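Local coordinates for lysine-sensitive aspartokinase 3 (Escherichia coli, PDB 2J0X), which catalyses the ATP-dependent phosphorylation of L-aspartate to 4-phospho-L-aspartate, the first step towards lysine, and is allosterically inhibited by lysine, at residues P273-S278 against G286-N291; E3-K8 against H213-D218; S201-A206 against L264-R269; T221-I226 against A256-P261; Y227-R232 against R300-R305. All coordinates share one frame; numbering follows the deposited sequence.

Contact 1: P273-S278 against G286-N291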
# COMPACT_ATOMS: atom_id res chain seq x y z
N PRO A 273 -17.50 5.41 29.69
CA PRO A 273 -18.44 5.20 28.59
C PRO A 273 -18.72 6.45 27.77
O PRO A 273 -18.99 7.53 28.32
CB PRO A 273 -19.70 4.70 29.30
CG PRO A 273 -19.15 4.02 30.50
CD PRO A 273 -18.08 4.97 30.97
N VAL A 274 -18.67 6.31 26.46
CA VAL A 274 -18.96 7.42 25.57
C VAL A 274 -20.29 7.17 24.89
O VAL A 274 -20.41 6.28 24.05
CB VAL A 274 -17.91 7.57 24.47
CG1 VAL A 274 -18.23 8.79 23.61
CG2 VAL A 274 -16.53 7.67 25.08
N PHE A 275 -21.29 7.95 25.27
CA PHE A 275 -22.59 7.80 24.65
C PHE A 275 -22.64 8.66 23.40
O PHE A 275 -22.36 9.85 23.44
CB PHE A 275 -23.70 8.24 25.60
CG PHE A 275 -25.02 8.40 24.92
CD1 PHE A 275 -25.84 7.30 24.71
CD2 PHE A 275 -25.43 9.65 24.46
CE1 PHE A 275 -27.05 7.44 24.04
CE2 PHE A 275 -26.64 9.80 23.78
CZ PHE A 275 -27.46 8.69 23.58
N VAL A 276 -23.00 8.05 22.27
CA VAL A 276 -23.11 8.82 21.04
C VAL A 276 -24.58 8.88 20.65
O VAL A 276 -25.17 7.86 20.31
CB VAL A 276 -22.30 8.20 19.88
CG1 VAL A 276 -22.22 9.20 18.73
CG2 VAL A 276 -20.90 7.83 20.34
N GLY A 277 -25.16 10.07 20.70
CA GLY A 277 -26.55 10.23 20.35
C GLY A 277 -26.75 11.33 19.33
O GLY A 277 -25.78 11.85 18.80
N SER A 278 -28.01 11.67 19.06
CA SER A 278 -28.32 12.73 18.10
C SER A 278 -28.96 13.92 18.78
O SER A 278 -29.92 13.77 19.55
CB SER A 278 -29.26 12.21 17.01
OG SER A 278 -29.62 13.25 16.13
N GLY A 286 -29.22 6.36 22.03
CA GLY A 286 -28.00 6.30 21.26
C GLY A 286 -27.21 5.02 21.46
O GLY A 286 -27.79 3.96 21.68
N THR A 287 -25.89 5.13 21.37
CA THR A 287 -24.99 3.99 21.53
C THR A 287 -23.82 4.30 22.47
O THR A 287 -23.25 5.39 22.42
CB THR A 287 -24.42 3.56 20.16
OG1 THR A 287 -25.48 3.08 19.33
CG2 THR A 287 -23.40 2.44 20.33
N LEU A 288 -23.46 3.34 23.32
CA LEU A 288 -22.34 3.52 24.24
C LEU A 288 -21.06 2.86 23.74
O LEU A 288 -21.02 1.65 23.51
CB LEU A 288 -22.69 2.96 25.62
CG LEU A 288 -23.55 3.83 26.53
CD1 LEU A 288 -23.84 3.08 27.81
CD2 LEU A 288 -22.85 5.14 26.82
N VAL A 289 -20.02 3.66 23.55
CA VAL A 289 -18.76 3.10 23.10
C VAL A 289 -17.92 2.81 24.35
O VAL A 289 -17.45 3.71 25.04
CB VAL A 289 -18.01 4.09 22.17
CG1 VAL A 289 -16.79 3.41 21.56
CG2 VAL A 289 -18.95 4.55 21.07
N CYS A 290 -17.76 1.53 24.64
CA CYS A 290 -17.04 1.12 25.83
C CYS A 290 -15.73 0.45 25.48
O CYS A 290 -15.54 -0.02 24.36
CB CYS A 290 -17.89 0.16 26.65
SG CYS A 290 -19.53 0.80 27.11
N ASN A 291 -14.83 0.40 26.46
CA ASN A 291 -13.53 -0.23 26.27
C ASN A 291 -13.75 -1.71 25.92
O ASN A 291 -13.18 -2.23 24.97
CB ASN A 291 -12.69 -0.09 27.54
CG ASN A 291 -11.20 -0.29 27.29
OD1 ASN A 291 -10.37 -0.12 28.19
ND2 ASN A 291 -10.85 -0.64 26.06
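Val289 N gives its hydrogen to Val274 O across 2.7 Å, nearly straight at 174°, and Val274 N returns a longer bond to Val289 O at 3.2 Å. Two residues on, Val276 N donates to Thr287 O at 2.7 Å and Thr287 N to Val276 O at 3.0 Å. Val274 with Val289 and Val276 with Thr287 are thus hydrogen-bonded pairs of antiparallel strands, with Phe275 and Leu288 as the non-hydrogen-bonded pair between them. The valines suit a buried face, being branched at CB and compact. Val276 CG2 meets Val289 CG2 at 3.9 Å, and Val289 also leans on Ile243, Phe245 and Ala248. Thr287 lies on this face too, its hydroxyl bonded to Ile240 O and Ile226 N, so its one polar group is satisfied there.

On the other face Phe275 has CG anti to its backbone N (chi1 167°), which carries the ring along its own strand until CE1 and CZ lie beside Gly286. The N of Gly286 is near the ring plane, at the edge, and glycine offers the ring nothing but backbone. Leu288, with CG beside its N, sends CD2 back to Phe275 CB at 3.4 Å; CD2 also reaches Pro273 CB at 4.0 Å, so one methyl touches both residues of the neighbouring strand. The Trp220 ring meets that of Phe275 with the planes at about 60°. The whole is a two-stranded antiparallel beta hairpin that continues the mixed central sheet of the amino acid kinase fold beyond strand 216-221.

Contact 2: E3-K8 against H213-D218; sequences EIVVSK and HASRVD
The parallel core of the amino acid kinase sheet runs through this contact, where strand 5-9 lies beside strand 216-221 and Val6 is held by both its backbone N and its O. Val6 N donates to Arg216 O at 3.1 Å, and Val6 O accepts from Asp218 N at 2.7 Å. Lys8 N then donates to Asp218 O at 2.9 Å, coming in almost along the C=O axis. Before the regular pairing begins, Ile4 O receives two donors from one residue: Ser215 N lies in the carbonyl plane at 2.9 Å, while Ser215 OG stands above that plane at 3.1 Å. Chi1 of 50° folds the serine hydroxyl back over its own backbone, which lets it share the acceptor with its N.

Such a sheet has helices packed against it, and helix 200-211 takes the face of Val6 and Val217, whose side chains touch Ala209 and Ala205; Val6 CG2 also meets Ala214 CB at 3.8 Å. The face of Val5, Ser7, Arg216 and Asp218 is more polar. There Val5 CG1 lies at the edge of the Arg216 guanidinium, 3.8 Å from NH2, and Arg216 NE pairs with Asp218 OD1 at 3.1 Å by charge alone, the oxygen being well out of the guanidinium plane. Asp30 forms a salt bridge with NH2 of the same arginine. Lys8, an ATP-binding residue, directs its long chain away from strand 216-221, and NZ forms a salt bridge with Asp202.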
# COMPACT_ATOMS: atom_id res chain seq x y z
N GLU A 3 -19.66 11.91 40.33
CA GLU A 3 -20.84 11.73 39.44
C GLU A 3 -20.94 12.91 38.48
O GLU A 3 -21.94 13.64 38.46
CB GLU A 3 -22.11 11.63 40.29
CG GLU A 3 -23.33 11.11 39.54
CD GLU A 3 -23.13 9.71 38.98
OE1 GLU A 3 -24.12 9.10 38.52
OE2 GLU A 3 -21.98 9.21 38.99
N ILE A 4 -19.90 13.09 37.68
CA ILE A 4 -19.87 14.17 36.71
C ILE A 4 -20.01 13.62 35.31
O ILE A 4 -19.36 12.65 34.93
CB ILE A 4 -18.55 14.99 36.76
CG1 ILE A 4 -18.35 15.62 38.13
CG2 ILE A 4 -18.57 16.06 35.68
CD1 ILE A 4 -17.84 14.67 39.19
N VAL A 5 -20.88 14.24 34.53
CA VAL A 5 -21.07 13.83 33.15
C VAL A 5 -20.63 14.98 32.27
O VAL A 5 -20.92 16.14 32.56
CB VAL A 5 -22.55 13.52 32.83
CG1 VAL A 5 -22.71 13.24 31.34
CG2 VAL A 5 -23.02 12.33 33.65
N VAL A 6 -19.90 14.66 31.20
CA VAL A 6 -19.45 15.70 30.29
C VAL A 6 -20.26 15.59 28.99
O VAL A 6 -20.44 14.50 28.45
CB VAL A 6 -17.96 15.55 29.95
CG1 VAL A 6 -17.48 16.78 29.20
CG2 VAL A 6 -17.16 15.35 31.22
N SER A 7 -20.77 16.72 28.52
CA SER A 7 -21.54 16.76 27.28
C SER A 7 -20.86 17.69 26.28
O SER A 7 -20.39 18.78 26.65
CB SER A 7 -22.97 17.27 27.53
OG SER A 7 -23.83 16.23 27.95
N LYS A 8 -20.80 17.25 25.02
CA LYS A 8 -20.18 18.04 23.96
C LYS A 8 -21.14 18.26 22.80
O LYS A 8 -21.87 17.35 22.40
CB LYS A 8 -18.90 17.34 23.47
CG LYS A 8 -18.18 18.02 22.28
CD LYS A 8 -18.77 17.59 20.94
CE LYS A 8 -17.97 18.13 19.76
NZ LYS A 8 -18.56 17.71 18.46
N HIS A 213 -12.24 12.11 36.14
CA HIS A 213 -12.86 10.83 36.48
C HIS A 213 -14.36 10.95 36.30
O HIS A 213 -15.14 10.61 37.19
CB HIS A 213 -12.56 10.42 37.92
CG HIS A 213 -11.11 10.24 38.20
ND1 HIS A 213 -10.25 11.30 38.37
CD2 HIS A 213 -10.35 9.12 38.29
CE1 HIS A 213 -9.03 10.85 38.56
NE2 HIS A 213 -9.06 9.53 38.51
N ALA A 214 -14.77 11.46 35.14
CA ALA A 214 -16.19 11.61 34.86
C ALA A 214 -16.78 10.21 34.70
O ALA A 214 -16.08 9.29 34.27
CB ALA A 214 -16.39 12.42 33.58
N SER A 215 -18.05 10.07 35.04
CA SER A 215 -18.72 8.78 34.95
C SER A 215 -19.14 8.45 33.52
O SER A 215 -19.29 7.28 33.16
CB SER A 215 -19.95 8.78 35.86
OG SER A 215 -20.75 9.94 35.64
N ARG A 216 -19.32 9.49 32.71
CA ARG A 216 -19.73 9.29 31.33
C ARG A 216 -19.52 10.55 30.51
O ARG A 216 -19.38 11.65 31.06
CB ARG A 216 -21.21 8.91 31.28
CG ARG A 216 -21.74 8.63 29.88
CD ARG A 216 -23.26 8.46 29.90
NE ARG A 216 -23.93 9.70 30.27
CZ ARG A 216 -25.22 9.81 30.56
NH1 ARG A 216 -25.99 8.73 30.53
NH2 ARG A 216 -25.73 10.99 30.85
N VAL A 217 -19.48 10.39 29.19
CA VAL A 217 -19.33 11.53 28.29
C VAL A 217 -20.30 11.40 27.13
O VAL A 217 -20.32 10.39 26.42
CB VAL A 217 -17.88 11.64 27.75
CG1 VAL A 217 -17.45 10.35 27.10
CG2 VAL A 217 -17.79 12.78 26.74
N ASP A 218 -21.13 12.42 26.95
CA ASP A 218 -22.13 12.43 25.88
C ASP A 218 -21.66 13.24 24.68
O ASP A 218 -21.35 14.43 24.81
CB ASP A 218 -23.48 13.03 26.33
CG ASP A 218 -24.22 12.16 27.32
OD1 ASP A 218 -23.93 10.94 27.39
OD2 ASP A 218 -25.11 12.69 28.03

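Contact 3: S201-A206 against L264-R269; sequences SDYTAA and LLPAVR. With ASP (aspartic acid), chain C.
Leu264 begins the approach to helix 200-211 with its backbone, CA lying 4.3 Å from Ala206 CB; its side chain starts off in the other direction and its branches pack on Leu259. Pro266 follows in the first turn of helix 265-269, a place that suits proline because the missing N-H costs no helical bond there. Its CD meets Ala206 CB at 3.8 Å, and CG reaches Tyr203 CE1, also at 3.8 Å. The tyrosine and proline side chains cross at about a right angle, and the ring carbon comes within reach because Tyr203 has CG anti to its backbone N (chi1 -166°). Ala267 comes next, its CB 4.1 Å from Ala206 CB. Two alanines and a proline let the helices come close, their axes 8.6 Å apart at 28°. Last, Arg269 extends to Glu210, a salt bridge that ties the short helix to a later turn of helix 200-211.

The N-terminal end of helix 200-211 meets the ligand. Asp202 N makes a weak hydrogen bond, 3.4 Å long, to OD2 of the bound aspartate, and Ser201 N lies 3.1 Å from the same oxygen. Gly199 N also bonds the ligand. The partial positive charge of the helix start should favour a carboxylate there, though the nearby Asp202 carboxylate, itself bridged to Lys8, would partly oppose it. The packing belongs to a helix whose N-terminus forms part of the substrate site.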
# COMPACT_ATOMS: atom_id res chain seq x y z
N SER A 201 -12.86 19.23 19.62
CA SER A 201 -13.92 19.30 20.63
C SER A 201 -14.29 17.94 21.18
O SER A 201 -14.48 17.80 22.39
CB SER A 201 -15.16 19.98 20.06
OG SER A 201 -14.93 21.36 19.90
N ASP A 202 -14.38 16.94 20.32
CA ASP A 202 -14.71 15.60 20.77
C ASP A 202 -13.56 15.17 21.67
O ASP A 202 -13.76 14.64 22.77
CB ASP A 202 -14.82 14.63 19.58
CG ASP A 202 -15.76 15.14 18.51
OD1 ASP A 202 -16.94 15.40 18.83
OD2 ASP A 202 -15.33 15.27 17.35
N TYR A 203 -12.36 15.44 21.18
CA TYR A 203 -11.12 15.12 21.88
C TYR A 203 -11.13 15.73 23.26
O TYR A 203 -10.83 15.07 24.25
CB TYR A 203 -9.92 15.68 21.09
CG TYR A 203 -8.57 15.15 21.49
CD1 TYR A 203 -8.41 13.84 21.94
CD2 TYR A 203 -7.42 15.93 21.35
CE1 TYR A 203 -7.15 13.33 22.23
CE2 TYR A 203 -6.16 15.43 21.63
CZ TYR A 203 -6.03 14.13 22.07
OH TYR A 203 -4.78 13.62 22.35
N THR A 204 -11.49 17.01 23.33
CA THR A 204 -11.54 17.71 24.60
C THR A 204 -12.50 17.03 25.57
O THR A 204 -12.13 16.67 26.70
CB THR A 204 -11.98 19.17 24.41
OG1 THR A 204 -11.08 19.84 23.52
CG2 THR A 204 -11.98 19.90 25.76
N ALA A 205 -13.75 16.85 25.14
CA ALA A 205 -14.74 16.23 25.99
C ALA A 205 -14.17 14.96 26.63
O ALA A 205 -14.47 14.66 27.78
CB ALA A 205 -15.98 15.91 25.18
N ALA A 206 -13.35 14.22 25.89
CA ALA A 206 -12.76 12.99 26.42
C ALA A 206 -11.64 13.30 27.39
O ALA A 206 -11.58 12.72 28.47
CB ALA A 206 -12.22 12.14 25.28
N LEU A 264 -11.76 9.65 21.10
CA LEU A 264 -12.33 9.05 22.31
C LEU A 264 -11.35 8.26 23.15
O LEU A 264 -11.68 7.78 24.24
CB LEU A 264 -13.50 8.14 21.95
CG LEU A 264 -14.51 8.74 20.97
CD1 LEU A 264 -15.54 7.70 20.63
CD2 LEU A 264 -15.15 9.97 21.58
N LEU A 265 -10.13 8.11 22.63
CA LEU A 265 -9.11 7.34 23.32
C LEU A 265 -8.87 7.68 24.79
O LEU A 265 -8.69 6.79 25.61
CB LEU A 265 -7.80 7.41 22.55
CG LEU A 265 -6.67 6.50 23.05
CD1 LEU A 265 -7.24 5.23 23.66
CD2 LEU A 265 -5.77 6.17 21.87
N PRO A 266 -8.88 8.97 25.14
CA PRO A 266 -8.65 9.28 26.55
C PRO A 266 -9.75 8.68 27.41
O PRO A 266 -9.52 8.19 28.51
CB PRO A 266 -8.66 10.81 26.59
CG PRO A 266 -8.28 11.20 25.20
CD PRO A 266 -9.04 10.20 24.36
N ALA A 267 -10.97 8.72 26.89
CA ALA A 267 -12.09 8.18 27.63
C ALA A 267 -12.00 6.67 27.74
O ALA A 267 -12.05 6.12 28.85
CB ALA A 267 -13.40 8.59 26.97
N VAL A 268 -11.86 6.00 26.60
CA VAL A 268 -11.80 4.54 26.61
C VAL A 268 -10.67 4.01 27.49
O VAL A 268 -10.88 3.12 28.31
CB VAL A 268 -11.66 3.95 25.18
CG1 VAL A 268 -12.80 4.44 24.30
CG2 VAL A 268 -10.32 4.33 24.58
N ARG A 269 -9.47 4.56 27.35
CA ARG A 269 -8.33 4.10 28.14
C ARG A 269 -8.56 4.26 29.63
O ARG A 269 -7.91 3.60 30.44
CB ARG A 269 -7.05 4.84 27.77
CG ARG A 269 -7.05 6.32 28.08
CD ARG A 269 -5.73 6.90 27.62
NE ARG A 269 -5.71 8.35 27.53
CZ ARG A 269 -4.74 9.03 26.92
NH1 ARG A 269 -3.73 8.37 26.36
NH2 ARG A 269 -4.77 10.36 26.89
N ASP C . -13.80 22.38 15.94
CA ASP C . -12.78 21.35 15.72
C ASP C . -12.77 21.01 14.20
O ASP C . -13.29 21.83 13.38
CB ASP C . -13.00 20.09 16.61
CG ASP C . -14.38 19.45 16.54
OD1 ASP C . -15.24 19.98 15.79
OD2 ASP C . -14.63 18.40 17.24
OXT ASP C . -12.22 19.90 13.83

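Contact 4: T221-I226 against A256-P261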
# COMPACT_ATOMS: atom_id res chain seq x y z
N THR A 221 -24.26 14.14 18.20
CA THR A 221 -24.01 14.26 16.77
C THR A 221 -25.31 14.35 15.98
O THR A 221 -26.35 14.70 16.54
CB THR A 221 -23.19 13.06 16.26
OG1 THR A 221 -23.94 11.85 16.45
CG2 THR A 221 -21.89 12.95 17.03
N ASP A 222 -25.25 14.04 14.69
CA ASP A 222 -26.44 14.09 13.84
C ASP A 222 -27.03 12.71 13.55
O ASP A 222 -27.82 12.55 12.61
CB ASP A 222 -26.12 14.80 12.53
CG ASP A 222 -25.07 14.08 11.73
OD1 ASP A 222 -24.79 14.52 10.60
OD2 ASP A 222 -24.53 13.07 12.23
N VAL A 223 -26.65 11.72 14.35
CA VAL A 223 -27.15 10.36 14.19
C VAL A 223 -27.56 9.77 15.55
O VAL A 223 -26.85 9.89 16.55
CB VAL A 223 -26.10 9.45 13.53
CG1 VAL A 223 -25.83 9.94 12.12
CG2 VAL A 223 -24.82 9.46 14.34
N PRO A 224 -28.73 9.10 15.58
CA PRO A 224 -29.31 8.47 16.77
C PRO A 224 -28.46 7.36 17.36
O PRO A 224 -28.86 6.71 18.33
CB PRO A 224 -30.64 7.95 16.24
CG PRO A 224 -30.27 7.51 14.86
CD PRO A 224 -29.44 8.67 14.37
N GLY A 225 -27.29 7.15 16.77
CA GLY A 225 -26.40 6.10 17.24
C GLY A 225 -26.16 5.12 16.11
O GLY A 225 -26.53 5.40 14.96
N ILE A 226 -25.54 3.99 16.40
CA ILE A 226 -25.29 3.00 15.36
C ILE A 226 -26.30 1.87 15.39
O ILE A 226 -26.72 1.42 16.46
CB ILE A 226 -23.88 2.38 15.44
CG1 ILE A 226 -23.69 1.66 16.77
CG2 ILE A 226 -22.83 3.46 15.27
CD1 ILE A 226 -22.35 0.98 16.89
N ALA A 256 -16.93 8.04 9.29
CA ALA A 256 -17.43 8.93 8.25
C ALA A 256 -18.60 9.78 8.73
O ALA A 256 -18.46 10.99 8.95
CB ALA A 256 -17.85 8.10 7.03
N LYS A 257 -19.75 9.14 8.92
CA LYS A 257 -20.96 9.84 9.36
C LYS A 257 -20.95 10.28 10.83
O LYS A 257 -21.68 11.19 11.20
CB LYS A 257 -22.19 8.96 9.11
CG LYS A 257 -22.50 8.72 7.64
CD LYS A 257 -23.66 7.75 7.51
CE LYS A 257 -23.98 7.43 6.05
NZ LYS A 257 -24.78 6.18 5.93
N VAL A 258 -20.12 9.63 11.65
CA VAL A 258 -20.03 9.98 13.07
C VAL A 258 -18.66 10.62 13.36
O VAL A 258 -18.01 11.15 12.45
CB VAL A 258 -20.26 8.72 13.96
CG1 VAL A 258 -20.51 9.12 15.40
CG2 VAL A 258 -21.44 7.91 13.44
N LEU A 259 -18.22 10.58 14.62
CA LEU A 259 -16.94 11.17 15.01
C LEU A 259 -15.74 10.24 14.80
O LEU A 259 -15.91 9.05 14.57
CB LEU A 259 -16.99 11.60 16.48
CG LEU A 259 -17.45 10.62 17.58
CD1 LEU A 259 -16.69 9.32 17.51
CD2 LEU A 259 -17.23 11.27 18.92
N HIS A 260 -14.54 10.80 14.89
CA HIS A 260 -13.31 10.02 14.69
C HIS A 260 -12.86 9.28 15.95
O HIS A 260 -12.62 9.89 16.99
CB HIS A 260 -12.18 10.93 14.23
CG HIS A 260 -10.95 10.17 13.83
ND1 HIS A 260 -10.61 9.95 12.51
CD2 HIS A 260 -10.04 9.50 14.57
CE1 HIS A 260 -9.54 9.18 12.46
NE2 HIS A 260 -9.17 8.89 13.69
N PRO A 261 -12.67 7.95 15.84
CA PRO A 261 -12.24 7.06 16.92
C PRO A 261 -11.07 7.52 17.77
O PRO A 261 -11.05 7.30 18.98
CB PRO A 261 -11.94 5.75 16.20
CG PRO A 261 -11.50 6.21 14.86
CD PRO A 261 -12.53 7.26 14.54
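Val223 and Val258 meet through one methyl each, CG2 to CG2 at 3.8 Å, where two loops of the ATP site of this amino acid kinase fold come together; Thr221, Asp222, Lys257 and Val258 all belong to that site. The two side chains cross obliquely. Val258 has CG1 anti to its backbone N (chi1 -166°), which leaves CG2 for Val223 and turns CG1 towards Thr221, whose CG2 is a looser 4.4 Å away. Val276 of strand 274-278 touches both Thr221 and Val258, so a small apolar patch of branched side chains joins the loops to the sheet.

Polar groups keep to the margins. Thr221 turns its methyl to the patch and its hydroxyl elsewhere: OG1 bonds to Gly277 O and receives a weak bond from Val223 N at 3.4 Å. Lys257 leads its chain away from the 221-226 loop towards Arg232, another ATP-binding residue, two cationic groups consistent with a site for the ATP phosphates. Further along, His260 and Pro261 pack on Leu319 of the second subunit. At the margin Asp222 OD2 comes 3.6 Å from Lys257 O, an approach of two acceptors and not a bond.

Contact 5: Y227-R232 against R300-R305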
# COMPACT_ATOMS: atom_id res chain seq x y z
N TYR A 227 -26.67 1.42 14.20
CA TYR A 227 -27.61 0.32 14.04
C TYR A 227 -26.90 -0.84 13.37
O TYR A 227 -25.86 -0.67 12.76
CB TYR A 227 -28.81 0.74 13.19
CG TYR A 227 -29.67 1.81 13.83
CD1 TYR A 227 -29.60 3.14 13.39
CD2 TYR A 227 -30.53 1.51 14.89
CE1 TYR A 227 -30.38 4.13 13.98
CE2 TYR A 227 -31.31 2.49 15.49
CZ TYR A 227 -31.23 3.81 15.03
OH TYR A 227 -31.99 4.79 15.62
N THR A 228 -27.48 -2.03 13.49
CA THR A 228 -26.92 -3.23 12.90
C THR A 228 -26.67 -3.04 11.41
O THR A 228 -25.79 -3.68 10.84
CB THR A 228 -27.85 -4.44 13.11
OG1 THR A 228 -29.15 -4.14 12.57
CG2 THR A 228 -27.98 -4.75 14.59
N THR A 229 -27.45 -2.17 10.79
CA THR A 229 -27.28 -1.86 9.37
C THR A 229 -28.03 -0.59 9.08
O THR A 229 -28.74 -0.07 9.94
CB THR A 229 -27.81 -2.98 8.46
OG1 THR A 229 -27.25 -4.23 8.85
CG2 THR A 229 -27.40 -2.72 7.04
N ASP A 230 -27.86 -0.08 7.86
CA ASP A 230 -28.54 1.14 7.45
C ASP A 230 -30.03 0.86 7.44
O ASP A 230 -30.50 0.06 6.65
CB ASP A 230 -28.06 1.55 6.06
CG ASP A 230 -28.80 2.74 5.50
OD1 ASP A 230 -29.32 3.55 6.30
OD2 ASP A 230 -28.85 2.87 4.26
N PRO A 231 -30.78 1.50 8.35
CA PRO A 231 -32.23 1.28 8.39
C PRO A 231 -32.88 1.61 7.04
O PRO A 231 -33.96 1.12 6.74
CB PRO A 231 -32.67 2.22 9.50
CG PRO A 231 -31.51 2.20 10.43
CD PRO A 231 -30.35 2.32 9.49
N ARG A 232 -32.22 2.45 6.24
CA ARG A 232 -32.76 2.82 4.93
C ARG A 232 -32.70 1.62 4.01
O ARG A 232 -33.34 1.61 2.96
CB ARG A 232 -31.94 3.94 4.29
CG ARG A 232 -31.96 5.28 4.98
CD ARG A 232 -31.07 6.26 4.22
NE ARG A 232 -29.66 5.88 4.26
CZ ARG A 232 -28.70 6.51 3.59
NH1 ARG A 232 -29.00 7.55 2.83
NH2 ARG A 232 -27.44 6.11 3.70
N ARG A 300 -21.27 -7.99 14.95
CA ARG A 300 -21.94 -6.91 15.65
C ARG A 300 -22.66 -5.96 14.73
O ARG A 300 -23.59 -5.30 15.15
CB ARG A 300 -20.93 -6.13 16.50
CG ARG A 300 -21.57 -5.16 17.47
CD ARG A 300 -20.77 -5.11 18.77
NE ARG A 300 -21.56 -5.46 19.96
CZ ARG A 300 -21.03 -5.74 21.15
NH1 ARG A 300 -19.71 -5.72 21.30
NH2 ARG A 300 -21.81 -6.03 22.19
N ALA A 301 -22.24 -5.91 13.46
CA ALA A 301 -22.88 -5.01 12.50
C ALA A 301 -22.32 -5.08 11.07
O ALA A 301 -21.18 -5.46 10.86
CB ALA A 301 -22.79 -3.57 13.01
N LEU A 302 -23.15 -4.70 10.10
CA LEU A 302 -22.75 -4.67 8.69
C LEU A 302 -22.74 -3.22 8.24
O LEU A 302 -23.73 -2.51 8.43
CB LEU A 302 -23.77 -5.40 7.82
CG LEU A 302 -23.99 -6.91 7.90
CD1 LEU A 302 -25.11 -7.27 6.94
CD2 LEU A 302 -22.71 -7.66 7.55
N ALA A 303 -21.66 -2.79 7.61
CA ALA A 303 -21.53 -1.43 7.12
C ALA A 303 -21.63 -1.38 5.59
O ALA A 303 -21.17 -2.30 4.90
CB ALA A 303 -20.21 -0.85 7.58
N LEU A 304 -22.21 -0.30 5.07
CA LEU A 304 -22.35 -0.14 3.63
C LEU A 304 -21.88 1.25 3.17
O LEU A 304 -22.41 2.27 3.62
CB LEU A 304 -23.81 -0.36 3.22
CG LEU A 304 -24.14 -0.37 1.73
CD1 LEU A 304 -23.48 -1.57 1.07
CD2 LEU A 304 -25.64 -0.44 1.52
N ARG A 305 -20.87 1.28 2.30
CA ARG A 305 -20.33 2.51 1.73
C ARG A 305 -20.49 2.29 0.24
O ARG A 305 -19.76 1.50 -0.36
CB ARG A 305 -18.85 2.68 2.05
CG ARG A 305 -18.52 2.90 3.53
CD ARG A 305 -18.57 4.37 3.95
NE ARG A 305 -17.49 5.16 3.35
CZ ARG A 305 -16.19 4.96 3.58
NH1 ARG A 305 -15.79 3.99 4.39
NH2 ARG A 305 -15.29 5.73 2.98
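The loop that carries the ATP-binding residues Tyr227 and Arg232 here lies against the first strand of the region required for homodimerization, and Thr228 O is the atom that joins them. Leu302 N donates to it at 2.9 Å and 173°, an almost straight bond. Ala301, small enough to let the loop come close, brings CB to 3.7 Å from Thr228 O.

Thr229 and Leu302 lie side by side and point the same way. Thr229 OG1, anti to the carbonyl carbon with chi1 at -52°, stands 3.8 Å from Leu302 CB, while the methyl CG2 lies beside Leu302 O. Both side chains pack on helix 433-447, Thr229 touching Val440 and His444, and Leu302 touching Leu443. Threonine suits this seam, since a compact, branched side chain fits between strand and helix. The hydroxyl of Thr228 is held separately, by His444 and by Lys238 N.

Beyond Thr229 the loop makes a tight turn. Asp230 OD1 accepts from Arg232 N at 3.1 Å, an Asx turn, and Arg232 NE meets the same oxygen on its syn side at 3.1 Å, in the guanidinium plane, as a salt bridge. The bond from N shapes the turn; the salt bridge from NE holds the arginine side chain back over Asp230. In the partner strand, Arg300 and Ala301 both face Ile392 in a classic beta bulge, so the kinase loop docks against the bulged start of an inner strand of the antiparallel ACT-domain sheet.

Overall arrangement
Contacts 1 to 4 cluster in the amino acid kinase domain, and contact 5 leads out of it to the ACT-domain sheet. Contacts 1 and 2 share the mixed sheet through neighbouring strands 274-278 and 216-221, about 11 Å apart centre to centre; contact 2 closes before contact 1 opens. Contact 3 packs helix 200-211, which precedes strand 216-221, and its segments alternate along the chain with those of contact 2. The first segment of contact 4 starts at the end of that strand, and contact 4 is nested within the loop closed by contact 3, as contact 1 is within that of contact 5. Substrate site, ATP site and docking to the ACT sheet thus form one connected region.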